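Local coordinates for protein LacI family sugar-binding transcriptional regulator (Enterococcus faecalis V583, PDB 4RK0) that binds ribose in the cleft of its sugar-binding core and, as a LacI-family regulator, probably controls transcription through a DNA-binding domain, at residues L93-A98 / H135-I140; I13-T18 / V68-E73; Q169-I174 / F191-G196. All coordinates share one frame; numbering follows the deposited sequence.

Overall arrangement
Contact 1 lies at the surface and joins the two lobes: the loop after strand 90-93 belongs to the mixed-sheet lobe, helix 138-150 to the parallel-sheet lobe, and ribose and two waters bridge the interface. Contacts 2 and 3 are both buried, each within a single lobe. Contact 2 pairs parallel strands 9-14 and 66-69 by backbone hydrogen bonds; contact 3 packs helices 164-175 and 187-199 mainly through apolar side chains set against a glycine backbone, with no hydrogen bond between them. Contacts 1 and 2 are neighbours, with centres about 11 Å apart and L93 N probably bonded to I69 O, whereas the centre of contact 3 lies about 24 Å from that of contact 1.

Contact 1: L93-A98 / H135-I140. With RIB (alpha-D-ribofuranose), chain E.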
loop_
_atom_site.group_PDB
_atom_site.type_symbol
_atom_site.label_atom_id
_atom_site.label_comp_id
_atom_site.label_asym_id
_atom_site.label_seq_id
_atom_site.Cartn_x
_atom_site.Cartn_y
_atom_site.Cartn_z
ATOM N N LEU A 93 16.346 -2.407 -10.791
ATOM C CA LEU A 93 16.125 -3.353 -9.763
ATOM C C LEU A 93 14.815 -4.058 -10.044
ATOM O O LEU A 93 14.035 -3.677 -10.938
ATOM C CB LEU A 93 16.034 -2.666 -8.392
ATOM C CG LEU A 93 14.838 -1.767 -8.142
ATOM C CD1 LEU A 93 14.637 -1.584 -6.620
ATOM C CD2 LEU A 93 14.919 -0.447 -8.864
ATOM N N ASP A 94 14.625 -5.094 -9.259
ATOM C CA ASP A 94 13.372 -5.822 -9.162
ATOM C C ASP A 94 12.975 -6.418 -10.523
ATOM O O ASP A 94 13.738 -7.238 -11.062
ATOM C CB ASP A 94 12.278 -4.941 -8.583
ATOM C CG ASP A 94 11.184 -5.790 -7.904
ATOM O OD1 ASP A 94 11.525 -6.587 -6.999
ATOM O OD2 ASP A 94 10.030 -5.733 -8.328
ATOM N N GLN A 95 11.807 -6.054 -11.052
ATOM C CA GLN A 95 11.313 -6.626 -12.332
ATOM C C GLN A 95 12.068 -6.120 -13.538
ATOM O O GLN A 95 11.918 -6.700 -14.594
ATOM C CB GLN A 95 9.837 -6.329 -12.566
ATOM C CG GLN A 95 9.004 -6.843 -11.395
ATOM C CD GLN A 95 7.506 -6.790 -11.646
ATOM O OE1 GLN A 95 7.050 -6.457 -12.729
ATOM N NE2 GLN A 95 6.743 -7.131 -10.634
ATOM N N LYS A 96 12.826 -5.036 -13.400
ATOM C CA LYS A 96 13.713 -4.587 -14.498
ATOM C C LYS A 96 15.034 -5.324 -14.478
ATOM O O LYS A 96 15.838 -5.153 -13.560
ATOM C CB LYS A 96 14.001 -3.090 -14.417
ATOM C CG LYS A 96 14.984 -2.552 -15.462
ATOM C CD LYS A 96 14.444 -2.740 -16.897
ATOM C CE LYS A 96 15.542 -2.599 -17.959
ATOM N NZ LYS A 96 15.138 -3.144 -19.290
ATOM N N LYS A 97 15.256 -6.136 -15.506
ATOM C CA LYS A 97 16.449 -6.918 -15.657
ATOM C C LYS A 97 17.661 -6.038 -16.051
ATOM O O LYS A 97 17.540 -5.151 -16.882
ATOM C CB LYS A 97 16.198 -8.012 -16.703
ATOM C CG LYS A 97 17.420 -8.747 -17.220
ATOM C CD LYS A 97 18.131 -9.536 -16.140
ATOM C CE LYS A 97 19.170 -10.450 -16.771
ATOM N NZ LYS A 97 20.470 -10.355 -16.059
ATOM N N ALA A 98 18.801 -6.272 -15.401
ATOM C CA ALA A 98 20.018 -5.523 -15.674
ATOM C C ALA A 98 20.740 -6.148 -16.860
ATOM O O ALA A 98 20.923 -7.365 -16.918
ATOM C CB ALA A 98 20.930 -5.530 -14.455
ATOM N N HIS A 135 4.836 -15.539 -18.240
ATOM C CA HIS A 135 5.888 -14.640 -18.756
ATOM C C HIS A 135 6.385 -13.747 -17.649
ATOM O O HIS A 135 6.381 -12.521 -17.733
ATOM C CB HIS A 135 5.407 -13.831 -19.973
ATOM C CG HIS A 135 4.661 -14.665 -20.968
ATOM N ND1 HIS A 135 5.186 -15.826 -21.503
ATOM C CD2 HIS A 135 3.425 -14.530 -21.504
ATOM C CE1 HIS A 135 4.311 -16.359 -22.337
ATOM N NE2 HIS A 135 3.233 -15.592 -22.355
ATOM N N ALA A 136 6.820 -14.409 -16.601
ATOM C CA ALA A 136 7.207 -13.738 -15.374
ATOM C C ALA A 136 8.452 -12.894 -15.590
ATOM O O ALA A 136 9.311 -13.275 -16.375
ATOM C CB ALA A 136 7.462 -14.789 -14.308
ATOM N N PRO A 137 8.578 -11.754 -14.876
ATOM C CA PRO A 137 9.853 -11.045 -14.847
ATOM C C PRO A 137 10.971 -11.945 -14.376
ATOM O O PRO A 137 10.716 -12.938 -13.699
ATOM C CB PRO A 137 9.607 -9.908 -13.854
ATOM C CG PRO A 137 8.139 -9.671 -13.927
ATOM C CD PRO A 137 7.528 -11.020 -14.147
ATOM N N VAL A 138 12.210 -11.629 -14.770
ATOM C CA VAL A 138 13.323 -12.539 -14.500
ATOM C C VAL A 138 13.554 -12.803 -13.003
ATOM O O VAL A 138 13.777 -13.942 -12.616
ATOM C CB VAL A 138 14.624 -12.041 -15.166
ATOM C CG1 VAL A 138 15.793 -12.925 -14.779
ATOM C CG2 VAL A 138 14.442 -12.046 -16.690
ATOM N N ASN A 139 13.437 -11.763 -12.177
ATOM C CA ASN A 139 13.615 -11.913 -10.757
ATOM C C ASN A 139 12.634 -12.927 -10.184
ATOM O O ASN A 139 13.003 -13.776 -9.383
ATOM C CB ASN A 139 13.547 -10.537 -10.053
ATOM C CG ASN A 139 12.157 -9.878 -10.117
ATOM O OD1 ASN A 139 11.473 -9.850 -11.160
ATOM N ND2 ASN A 139 11.762 -9.280 -9.000
ATOM N N ILE A 140 11.404 -12.898 -10.676
ATOM C CA ILE A 140 10.385 -13.812 -10.199
ATOM C C ILE A 140 10.639 -15.220 -10.720
ATOM O O ILE A 140 10.573 -16.169 -9.948
ATOM C CB ILE A 140 8.980 -13.309 -10.553
ATOM C CG1 ILE A 140 8.713 -12.060 -9.708
ATOM C CG2 ILE A 140 7.972 -14.406 -10.286
ATOM C CD1 ILE A 140 7.542 -11.214 -10.151
HETATM O O5 RIB E . 5.369 -8.729 -4.306
HETATM C C5 RIB E . 5.613 -7.973 -5.482
HETATM C C4 RIB E . 6.602 -8.749 -6.238
HETATM O O4 RIB E . 6.892 -8.216 -7.556
HETATM C C3 RIB E . 7.721 -8.640 -5.221
HETATM O O3 RIB E . 7.943 -10.002 -4.852
HETATM C C2 RIB E . 8.781 -7.895 -6.038
HETATM O O2 RIB E . 10.045 -8.504 -5.934
HETATM C C1 RIB E . 8.233 -7.714 -7.465
HETATM O O1 RIB E . 9.145 -8.162 -8.453
HETATM O O HOH W 1 14.076 -8.833 -13.289
HETATM O O HOH W 2 12.491 -8.924 -15.977
#
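N139 lays its amide carbon CG 3.2 Å from D94 O, because CG stands between its own backbone N and carbonyl carbon (chi1 67°), and this sends ND2 on to the sugar. There N139 ND2 donates to ribose O1 at 2.9 Å, with an N-H...O angle of 163°. D94 OD1 securely takes the neighbouring hydroxyl, O2, at 2.6 Å; D94 OD2 is placed to accept from O1, but it lies too close to the sugar in the model and this bond is less certain. Q95 NE2 adds a longer bond of 3.3 Å to O4, the ring oxygen. I140 CD1 makes a van der Waals contact with the sugar, 3.8 Å from O1.

No direct hydrogen bond links the two segments. Q95, extended beyond CG, runs beside P137 and points the same way, its OE1 3.6 Å from P137 CG. Behind this shell two waters bridge the backbones: one donates to D94 O and accepts from N139 N, the other does the same for Q95 O and V138 N. Thus the first turn of helix 138-150, with P137 at its N-cap, is tied by water to the type II' turn L93-K96. R143, N186, D214 and Q231 complete the ribose site in the interlobe cleft of a periplasmic-binding-protein-like fold.

Contact 2: I13-T18 / V68-E73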
loop_
_atom_site.group_PDB
_atom_site.type_symbol
_atom_site.label_atom_id
_atom_site.label_comp_id
_atom_site.label_asym_id
_atom_site.label_seq_id
_atom_site.Cartn_x
_atom_site.Cartn_y
_atom_site.Cartn_z
ATOM N N ILE A 13 10.090 4.654 -11.271
ATOM C CA ILE A 13 9.182 3.895 -12.092
ATOM C C ILE A 13 9.005 2.520 -11.470
ATOM O O ILE A 13 9.915 1.696 -11.468
ATOM C CB ILE A 13 9.737 3.688 -13.535
ATOM C CG1 ILE A 13 10.309 4.978 -14.122
ATOM C CG2 ILE A 13 8.680 3.046 -14.417
ATOM C CD1 ILE A 13 9.361 6.134 -14.212
ATOM N N VAL A 14 7.814 2.262 -10.933
ATOM C CA VAL A 14 7.530 0.955 -10.345
ATOM C C VAL A 14 6.270 0.359 -10.992
ATOM O O VAL A 14 5.498 1.095 -11.585
ATOM C CB VAL A 14 7.314 1.065 -8.825
ATOM C CG1 VAL A 14 8.600 1.527 -8.166
ATOM C CG2 VAL A 14 6.200 2.025 -8.526
ATOM N N PRO A 15 6.074 -0.953 -10.856
ATOM C CA PRO A 15 4.920 -1.617 -11.431
ATOM C C PRO A 15 3.604 -1.121 -10.877
ATOM O O PRO A 15 2.659 -0.991 -11.637
ATOM C CB PRO A 15 5.151 -3.090 -11.081
ATOM C CG PRO A 15 6.631 -3.221 -10.972
ATOM C CD PRO A 15 7.069 -1.918 -10.356
ATOM N N ASP A 16 3.543 -0.880 -9.565
ATOM C CA ASP A 16 2.343 -0.388 -8.913
ATOM C C ASP A 16 2.690 0.165 -7.533
ATOM O O ASP A 16 3.806 -0.003 -7.060
ATOM C CB ASP A 16 1.277 -1.473 -8.818
ATOM C CG ASP A 16 1.606 -2.522 -7.788
ATOM O OD1 ASP A 16 1.840 -2.157 -6.610
ATOM O OD2 ASP A 16 1.659 -3.702 -8.155
ATOM N N ILE A 17 1.735 0.824 -6.888
ATOM C CA ILE A 17 1.940 1.298 -5.522
ATOM C C ILE A 17 0.951 0.685 -4.531
ATOM O O ILE A 17 0.999 0.967 -3.339
ATOM C CB ILE A 17 1.859 2.833 -5.437
ATOM C CG1 ILE A 17 0.574 3.378 -6.084
ATOM C CG2 ILE A 17 3.086 3.427 -6.111
ATOM C CD1 ILE A 17 0.208 4.773 -5.626
ATOM N N THR A 18 0.078 -0.159 -5.024
ATOM C CA THR A 18 -0.916 -0.787 -4.166
ATOM C C THR A 18 -0.358 -2.030 -3.494
ATOM O O THR A 18 -0.851 -2.431 -2.440
ATOM C CB THR A 18 -2.151 -1.197 -4.952
ATOM O OG1 THR A 18 -1.751 -1.951 -6.092
ATOM C CG2 THR A 18 -2.914 0.018 -5.407
ATOM N N VAL A 68 15.147 5.854 -11.070
ATOM C CA VAL A 68 15.136 4.494 -10.523
ATOM C C VAL A 68 14.104 3.701 -11.351
ATOM O O VAL A 68 12.956 4.125 -11.413
ATOM C CB VAL A 68 14.645 4.499 -9.046
ATOM C CG1 VAL A 68 14.635 3.088 -8.491
ATOM C CG2 VAL A 68 15.524 5.412 -8.192
ATOM N N ILE A 69 14.517 2.573 -11.906
ATOM C CA ILE A 69 13.705 1.786 -12.852
ATOM C C ILE A 69 13.519 0.374 -12.314
ATOM O O ILE A 69 14.420 -0.436 -12.287
ATOM C CB ILE A 69 14.274 1.785 -14.312
ATOM C CG1 ILE A 69 14.419 3.230 -14.813
ATOM C CG2 ILE A 69 13.328 0.984 -15.213
ATOM C CD1 ILE A 69 15.269 3.424 -16.050
ATOM N N ALA A 70 12.300 0.113 -11.845
ATOM C CA ALA A 70 11.961 -1.158 -11.277
ATOM C C ALA A 70 10.967 -1.933 -12.168
ATOM O O ALA A 70 10.558 -3.020 -11.787
ATOM C CB ALA A 70 11.337 -0.965 -9.886
ATOM N N SER A 71 10.565 -1.359 -13.306
ATOM C CA SER A 71 9.542 -1.946 -14.198
ATOM C C SER A 71 10.199 -2.389 -15.497
ATOM O O SER A 71 11.004 -1.652 -16.048
ATOM C CB SER A 71 8.444 -0.890 -14.484
ATOM O OG SER A 71 7.631 -1.230 -15.599
ATOM N N SER A 72 9.855 -3.587 -15.977
ATOM C CA SER A 72 10.352 -4.123 -17.264
ATOM C C SER A 72 9.710 -3.476 -18.499
ATOM O O SER A 72 10.112 -3.783 -19.609
ATOM C CB SER A 72 10.103 -5.637 -17.337
ATOM O OG SER A 72 8.718 -5.881 -17.147
ATOM N N GLU A 73 8.727 -2.603 -18.292
ATOM C CA GLU A 73 8.081 -1.800 -19.335
ATOM C C GLU A 73 8.988 -0.713 -19.910
ATOM O O GLU A 73 8.721 -0.213 -20.988
ATOM C CB GLU A 73 6.748 -1.207 -18.834
ATOM C CG GLU A 73 5.700 -2.299 -18.575
ATOM C CD GLU A 73 4.331 -1.763 -18.185
ATOM O OE1 GLU A 73 4.115 -0.522 -18.210
ATOM O OE2 GLU A 73 3.449 -2.594 -17.887
#
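I13 and its neighbours across the sheet are joined by two backbone hydrogen bonds: I13 N donates to V68 O at 2.9 Å with an N-H...O angle of 168°, and A70 N donates to I13 O, also at 2.9 Å. One residue thus uses both its N-H and its carbonyl on the same partner strand, as expected of a parallel bridge, here I13 with I69, whose CA atoms are 5.0 Å apart.

The tight part is gathered around I13 and A70. A70 CB sits 3.4 Å from I13 O, and V14 CG1 reaches the same A70 CB at 4.1 Å. I13 directs CG2 anti to its backbone N, which brings that methyl to 3.9 Å from S71 CB. Beyond this bridge the strands give way to loops and the fit slackens: P15 CD is 4.4 Å from A70 CB, and after P15 the chain diverges, D16 to T18 making no contact with 68-73. On the other segment S71 OG accepts from E73 N at 3.2 Å, an ST turn, with the exposed S72 between them.

Strand 39-44 flanks the pair on one side, where V14 bonds through its backbone to C43 and to A45 just after that strand; strand 90-93 flanks it on the other, where I69 bonds to I91. P15 rests on F22 of helix 20-35, near the ribose; further along, I17 and T18 pack on I26 and Q24 of helix 20-35 of the second subunit.

Contact 3: Q169-I174 / F191-G196; sequences QAVPEI and FGLYRG
V171 is the knob of this interface, fitting against helix 187-199 where G196 leaves room for it. Its two methyls lie directly on the bare glycine backbone: CG1 lies 3.7 Å from G196 C, and CG2 lies the same distance from G196 CA. The CA atoms of V171 and G196 are consequently only 5.6 Å apart, the nearest pair across the segments. With CG1 anti to the backbone N (chi1 172°) and CG2 beside that N, CG2 can also approach the rim of the hollow, where L193 O is 3.8 Å away.

The answering bump is L193. Its CB leaves the helix at an angle to the contact, but the CD2 branch swings across to helix 164-175 and meets I174 CD1 at 3.5 Å, the two side chains crossing at about a right angle. V171 CG2 flanks the same leucine methyl at 3.9 Å, and A170 CB borders it more loosely.

Both helices belong to the lobe built on the four-stranded parallel sheet 154-159, 127-132, 181-184, 209-211, an alpha/beta arrangement in which strand 181-184 links one helix to the next in the chain. The axes of the short helical segments come within 8.5 Å of each other and cross at -63°, so the close contacts gather in a small patch. No hydrogen bond spans it. Toward the sheet, A170 and I174 lean on I158 of strand 154-159, while L193 reaches I182 and A184 of strand 181-184 as well as I210 of strand 209-211.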
loop_
_atom_site.group_PDB
_atom_site.type_symbol
_atom_site.label_atom_id
_atom_site.label_comp_id
_atom_site.label_asym_id
_atom_site.label_seq_id
_atom_site.Cartn_x
_atom_site.Cartn_y
_atom_site.Cartn_z
ATOM N N GLN A 169 -8.307 -16.570 -7.833
ATOM C CA GLN A 169 -8.775 -17.258 -9.030
ATOM C C GLN A 169 -8.039 -18.553 -9.307
ATOM O O GLN A 169 -8.511 -19.337 -10.107
ATOM C CB GLN A 169 -8.631 -16.358 -10.237
ATOM C CG GLN A 169 -9.654 -15.253 -10.267
ATOM C CD GLN A 169 -9.381 -14.263 -11.381
ATOM O OE1 GLN A 169 -8.331 -14.299 -12.037
ATOM N NE2 GLN A 169 -10.312 -13.357 -11.582
ATOM N N ALA A 170 -6.885 -18.779 -8.662
ATOM C CA ALA A 170 -6.185 -20.089 -8.773
ATOM C C ALA A 170 -6.800 -21.209 -7.916
ATOM O O ALA A 170 -6.485 -22.399 -8.086
ATOM C CB ALA A 170 -4.700 -19.936 -8.424
ATOM N N VAL A 171 -7.650 -20.855 -6.958
ATOM C CA VAL A 171 -8.067 -21.836 -5.979
ATOM C C VAL A 171 -8.873 -22.994 -6.583
ATOM O O VAL A 171 -8.640 -24.157 -6.233
ATOM C CB VAL A 171 -8.737 -21.185 -4.751
ATOM C CG1 VAL A 171 -9.338 -22.253 -3.848
ATOM C CG2 VAL A 171 -7.729 -20.326 -3.986
ATOM N N PRO A 172 -9.769 -22.701 -7.527
ATOM C CA PRO A 172 -10.510 -23.830 -8.137
ATOM C C PRO A 172 -9.606 -24.887 -8.785
ATOM O O PRO A 172 -9.831 -26.086 -8.616
ATOM C CB PRO A 172 -11.431 -23.129 -9.162
ATOM C CG PRO A 172 -11.648 -21.764 -8.588
ATOM C CD PRO A 172 -10.394 -21.397 -7.819
ATOM N N GLU A 173 -8.565 -24.461 -9.493
ATOM C CA GLU A 173 -7.671 -25.423 -10.104
ATOM C C GLU A 173 -6.896 -26.201 -9.033
ATOM O O GLU A 173 -6.739 -27.418 -9.114
ATOM C CB GLU A 173 -6.740 -24.744 -11.111
ATOM C CG GLU A 173 -7.150 -24.916 -12.568
ATOM C CD GLU A 173 -6.583 -26.187 -13.181
ATOM O OE1 GLU A 173 -5.345 -26.378 -13.108
ATOM O OE2 GLU A 173 -7.371 -26.990 -13.734
ATOM N N ILE A 174 -6.437 -25.516 -7.997
ATOM C CA ILE A 174 -5.704 -26.217 -6.923
ATOM C C ILE A 174 -6.524 -27.321 -6.267
ATOM O O ILE A 174 -6.017 -28.403 -5.934
ATOM C CB ILE A 174 -5.262 -25.225 -5.846
ATOM C CG1 ILE A 174 -4.237 -24.246 -6.439
ATOM C CG2 ILE A 174 -4.666 -25.944 -4.656
ATOM C CD1 ILE A 174 -4.051 -22.983 -5.642
ATOM N N PHE A 191 -2.327 -14.253 -0.118
ATOM C CA PHE A 191 -3.561 -13.717 0.492
ATOM C C PHE A 191 -4.790 -14.112 -0.312
ATOM O O PHE A 191 -5.874 -14.415 0.252
ATOM C CB PHE A 191 -3.515 -12.202 0.707
ATOM C CG PHE A 191 -2.358 -11.731 1.538
ATOM C CD1 PHE A 191 -1.783 -12.550 2.519
ATOM C CD2 PHE A 191 -1.826 -10.471 1.323
ATOM C CE1 PHE A 191 -0.697 -12.121 3.266
ATOM C CE2 PHE A 191 -0.739 -10.045 2.058
ATOM C CZ PHE A 191 -0.179 -10.875 3.031
ATOM N N GLY A 192 -4.636 -14.181 -1.618
ATOM C CA GLY A 192 -5.732 -14.587 -2.501
ATOM C C GLY A 192 -6.121 -16.022 -2.286
ATOM O O GLY A 192 -7.299 -16.348 -2.214
ATOM N N LEU A 193 -5.109 -16.878 -2.202
ATOM C CA LEU A 193 -5.270 -18.277 -1.797
ATOM C C LEU A 193 -6.023 -18.449 -0.505
ATOM O O LEU A 193 -6.986 -19.254 -0.440
ATOM C CB LEU A 193 -3.908 -18.981 -1.713
ATOM C CG LEU A 193 -3.096 -19.031 -3.020
ATOM C CD1 LEU A 193 -1.729 -19.655 -2.779
ATOM C CD2 LEU A 193 -3.827 -19.816 -4.061
ATOM N N TYR A 194 -5.591 -17.728 0.515
ATOM C CA TYR A 194 -6.287 -17.743 1.817
ATOM C C TYR A 194 -7.794 -17.514 1.633
ATOM O O TYR A 194 -8.603 -18.274 2.154
ATOM C CB TYR A 194 -5.764 -16.664 2.756
ATOM C CG TYR A 194 -4.585 -17.025 3.638
ATOM C CD1 TYR A 194 -3.474 -17.711 3.137
ATOM C CD2 TYR A 194 -4.542 -16.598 4.965
ATOM C CE1 TYR A 194 -2.395 -18.035 3.955
ATOM C CE2 TYR A 194 -3.471 -16.894 5.788
ATOM C CZ TYR A 194 -2.384 -17.613 5.285
ATOM O OH TYR A 194 -1.345 -17.878 6.162
ATOM N N ARG A 195 -8.161 -16.456 0.918
ATOM C CA ARG A 195 -9.561 -16.124 0.717
ATOM C C ARG A 195 -10.295 -17.228 -0.055
ATOM O O ARG A 195 -11.385 -17.614 0.316
ATOM C CB ARG A 195 -9.686 -14.785 -0.014
ATOM C CG ARG A 195 -11.092 -14.395 -0.385
ATOM C CD ARG A 195 -11.131 -13.168 -1.283
ATOM N NE ARG A 195 -12.478 -12.892 -1.805
ATOM C CZ ARG A 195 -12.754 -12.074 -2.829
ATOM N NH1 ARG A 195 -11.784 -11.440 -3.490
ATOM N NH2 ARG A 195 -14.016 -11.903 -3.222
ATOM N N GLY A 196 -9.712 -17.738 -1.125
ATOM C CA GLY A 196 -10.404 -18.729 -1.914
ATOM C C GLY A 196 -10.547 -20.035 -1.169
ATOM O O GLY A 196 -11.608 -20.709 -1.232
#